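Local coordinates for protein alcohol dehydrogenase (Thermus sp., PDB 4CPD) that is probably a zinc- and NAD-dependent alcohol dehydrogenase of the medium-chain family, interconverting alcohols and the corresponding carbonyl compounds, at residues V180-I185 against E314-H319. Numbering follows the deposited sequence.
Sequences VGLMAI and ERIVSH. With NAD (nicotinamide-adenine-dinucleotide), chain G.
Two bends, at chi2 (-70°) and chi3, curl the Met183 chain until its methyl reaches Ile316, although the CB of Met183 does not point at the 314-319 segment. Ile316 holds CG1 between its backbone N and carbonyl carbon (chi1 75°), which turns CG1 and CG2 to that methyl, the extended chi2 then carrying CD1 alongside. The two side chains meet at a slant, Met183 CE lying 4.0 Å from Ile316 CD1 and 4.1 Å from Ile316 CG2, so that the methyl, rather than the sulfur, rests against the fork of the isoleucine. Leu182, whose CB is directed at the other segment, adds a looser touch through its CD1, 4.4 Å from Ile316 CG2. No hydrogen bond crosses between the segments; the junction is apolar and buried, with Pro313 and helix 153-163 also against Met183.

Helix 179-190 shows how the first helix of a Rossmann fold can serve both the cofactor and a neighbouring loop. It follows strand 171-175 and a glycine-rich turn consistent with the GxGxxG pattern, whose third glycine, Gly181, already lies in the helix. Its N-terminal end faces the dinucleotide. Val180 N donates an almost straight hydrogen bond (3.2 Å, 173°) to O2N on the nicotinamide-side phosphate of NAD, where the helix dipole probably adds to the attraction. The CG2 methyl of Val180 sits 3.5 Å from NAD O5D.

Within the same first turn or so, Leu182 and Met183 meet the short 3-10 turn at 314-316, closed by the bond from Val317 N to Glu314 O (2.9 Å). From there the chain leads into strand 319-322, which pairs in parallel with strand 341-344 of the mixed sheet.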
loop_
_atom_site.group_PDB
_atom_site.type_symbol
_atom_site.label_atom_id
_atom_site.label_comp_id
_atom_site.label_asym_id
_atom_site.label_seq_id
_atom_site.Cartn_x
_atom_site.Cartn_y
_atom_site.Cartn_z
ATOM N N VAL A 180 5.012 -4.590 20.668
ATOM C CA VAL A 180 4.337 -4.779 19.375
ATOM C C VAL A 180 5.224 -5.564 18.443
ATOM O O VAL A 180 4.772 -6.527 17.857
ATOM C CB VAL A 180 3.930 -3.440 18.745
ATOM C CG1 VAL A 180 3.454 -3.625 17.310
ATOM C CG2 VAL A 180 2.830 -2.781 19.592
ATOM N N GLY A 181 6.488 -5.159 18.355
ATOM C CA GLY A 181 7.467 -5.884 17.561
ATOM C C GLY A 181 7.598 -7.349 17.938
ATOM O O GLY A 181 7.752 -8.229 17.075
ATOM N N LEU A 182 7.533 -7.605 19.239
ATOM C CA LEU A 182 7.661 -8.965 19.748
ATOM C C LEU A 182 6.443 -9.783 19.386
ATOM O O LEU A 182 6.584 -10.957 19.075
ATOM C CB LEU A 182 7.900 -8.968 21.253
ATOM C CG LEU A 182 9.248 -8.320 21.633
ATOM C CD1 LEU A 182 9.301 -8.032 23.133
ATOM C CD2 LEU A 182 10.429 -9.183 21.220
ATOM N N MET A 183 5.256 -9.177 19.396
ATOM C CA MET A 183 4.062 -9.879 18.900
ATOM C C MET A 183 4.261 -10.235 17.409
ATOM O O MET A 183 3.965 -11.361 16.954
ATOM C CB MET A 183 2.806 -9.035 19.034
ATOM C CG MET A 183 2.454 -8.582 20.438
ATOM S SD MET A 183 1.893 -9.876 21.564
ATOM C CE MET A 183 3.408 -10.104 22.493
ATOM N N ALA A 184 4.772 -9.272 16.655
ATOM C CA ALA A 184 4.958 -9.462 15.236
ATOM C C ALA A 184 5.894 -10.619 14.973
ATOM O O ALA A 184 5.615 -11.478 14.126
ATOM C CB ALA A 184 5.511 -8.194 14.595
ATOM N N ILE A 185 7.011 -10.642 15.692
ATOM C CA ILE A 185 7.965 -11.737 15.542
ATOM C C ILE A 185 7.308 -13.102 15.750
ATOM O O ILE A 185 7.386 -13.974 14.896
ATOM C CB ILE A 185 9.142 -11.585 16.490
ATOM C CG1 ILE A 185 9.997 -10.421 16.043
ATOM C CG2 ILE A 185 10.000 -12.824 16.466
ATOM C CD1 ILE A 185 10.940 -9.923 17.120
ATOM N N GLU A 314 1.554 -13.520 26.597
ATOM C CA GLU A 314 1.790 -13.217 28.032
ATOM C C GLU A 314 3.241 -13.457 28.497
ATOM O O GLU A 314 3.675 -12.868 29.485
ATOM C CB GLU A 314 0.817 -13.972 28.969
ATOM C CG GLU A 314 1.139 -15.444 29.200
ATOM C CD GLU A 314 0.724 -16.322 28.043
ATOM O OE1 GLU A 314 0.344 -15.789 26.954
ATOM O OE2 GLU A 314 0.770 -17.553 28.230
ATOM N N ARG A 315 3.993 -14.281 27.780
ATOM C CA ARG A 315 5.390 -14.473 28.122
ATOM C C ARG A 315 6.186 -13.161 28.186
ATOM O O ARG A 315 7.234 -13.099 28.805
ATOM C CB ARG A 315 6.085 -15.412 27.131
ATOM C CG ARG A 315 5.343 -16.684 26.799
ATOM C CD ARG A 315 6.303 -17.750 26.310
ATOM N NE ARG A 315 6.883 -18.445 27.464
ATOM C CZ ARG A 315 6.620 -19.701 27.835
ATOM N NH1 ARG A 315 5.796 -20.474 27.129
ATOM N NH2 ARG A 315 7.200 -20.197 28.926
ATOM N N ILE A 316 5.738 -12.112 27.532
ATOM C CA ILE A 316 6.531 -10.882 27.556
ATOM C C ILE A 316 6.236 -10.017 28.775
ATOM O O ILE A 316 6.924 -9.034 29.013
ATOM C CB ILE A 316 6.391 -10.039 26.274
ATOM C CG1 ILE A 316 5.049 -9.326 26.229
ATOM C CG2 ILE A 316 6.577 -10.921 25.044
ATOM C CD1 ILE A 316 5.143 -8.017 25.477
ATOM N N VAL A 317 5.235 -10.387 29.555
ATOM C CA VAL A 317 4.909 -9.629 30.765
ATOM C C VAL A 317 6.062 -9.741 31.779
ATOM O O VAL A 317 6.353 -10.830 32.278
ATOM C CB VAL A 317 3.605 -10.113 31.426
ATOM C CG1 VAL A 317 3.328 -9.291 32.674
ATOM C CG2 VAL A 317 2.461 -9.986 30.448
ATOM N N SER A 318 6.711 -8.615 32.070
ATOM C CA SER A 318 7.765 -8.580 33.069
ATOM C C SER A 318 7.215 -8.287 34.464
ATOM O O SER A 318 7.773 -8.742 35.435
ATOM C CB SER A 318 8.811 -7.537 32.707
ATOM O OG SER A 318 8.224 -6.245 32.653
ATOM N N HIS A 319 6.132 -7.518 34.561
ATOM C CA HIS A 319 5.596 -7.078 35.850
ATOM C C HIS A 319 4.099 -7.153 35.953
ATOM O O HIS A 319 3.398 -6.498 35.197
ATOM C CB HIS A 319 5.939 -5.635 36.088
ATOM C CG HIS A 319 7.398 -5.382 36.212
ATOM N ND1 HIS A 319 8.243 -5.405 35.126
ATOM C CD2 HIS A 319 8.162 -5.082 37.284
ATOM C CE1 HIS A 319 9.466 -5.115 35.521
ATOM N NE2 HIS A 319 9.442 -4.902 36.825
HETATM P PA NAD G . 7.633 0.861 23.097
HETATM O O1A NAD G . 7.519 0.125 24.434
HETATM O O2A NAD G . 8.034 2.333 23.087
HETATM O O5B NAD G . 8.580 0.093 22.033
HETATM C C5B NAD G . 9.380 0.822 21.103
HETATM C C4B NAD G . 10.650 0.039 20.783
HETATM O O4B NAD G . 11.294 0.601 19.633
HETATM C C3B NAD G . 11.644 0.093 21.949
HETATM O O3B NAD G . 12.252 -1.178 22.229
HETATM C C2B NAD G . 12.703 1.045 21.469
HETATM O O2B NAD G . 13.981 0.757 22.045
HETATM C C1B NAD G . 12.664 0.798 19.974
HETATM N N9A NAD G . 13.226 1.945 19.261
HETATM C C8A NAD G . 12.972 3.238 19.548
HETATM N N7A NAD G . 13.670 4.025 18.694
HETATM C C5A NAD G . 14.369 3.226 17.854
HETATM C C6A NAD G . 15.288 3.413 16.715
HETATM N N6A NAD G . 15.583 4.664 16.324
HETATM N N1A NAD G . 15.817 2.326 16.094
HETATM C C2A NAD G . 15.513 1.075 16.493
HETATM N N3A NAD G . 14.677 0.834 17.530
HETATM C C4A NAD G . 14.082 1.845 18.234
HETATM O O3 NAD G . 6.207 0.801 22.325
HETATM P PN NAD G . 5.287 -0.488 21.975
HETATM O O1N NAD G . 4.407 -0.674 23.195
HETATM O O2N NAD G . 6.109 -1.614 21.338
HETATM O O5D NAD G . 4.415 0.110 20.751
HETATM C C5D NAD G . 5.039 0.132 19.452
HETATM C C4D NAD G . 4.654 1.310 18.560
HETATM O O4D NAD G . 3.430 0.979 17.888
HETATM C C3D NAD G . 4.406 2.620 19.309
HETATM O O3D NAD G . 4.797 3.711 18.457
HETATM C C2D NAD G . 2.900 2.593 19.584
HETATM O O2D NAD G . 2.280 3.878 19.842
HETATM C C1D NAD G . 2.415 1.922 18.296
HETATM N N1N NAD G . 1.091 1.288 18.404
HETATM C C2N NAD G . 0.306 1.473 17.338
HETATM C C3N NAD G . -0.975 0.945 17.269
HETATM C C7N NAD G . -1.736 1.218 16.004
HETATM O O7N NAD G . -2.956 1.256 15.991
HETATM N N7N NAD G . -1.017 1.396 14.879
HETATM C C4N NAD G . -1.459 0.187 18.349
HETATM C C5N NAD G . -0.630 -0.002 19.461
HETATM C C6N NAD G . 0.655 0.564 19.469
#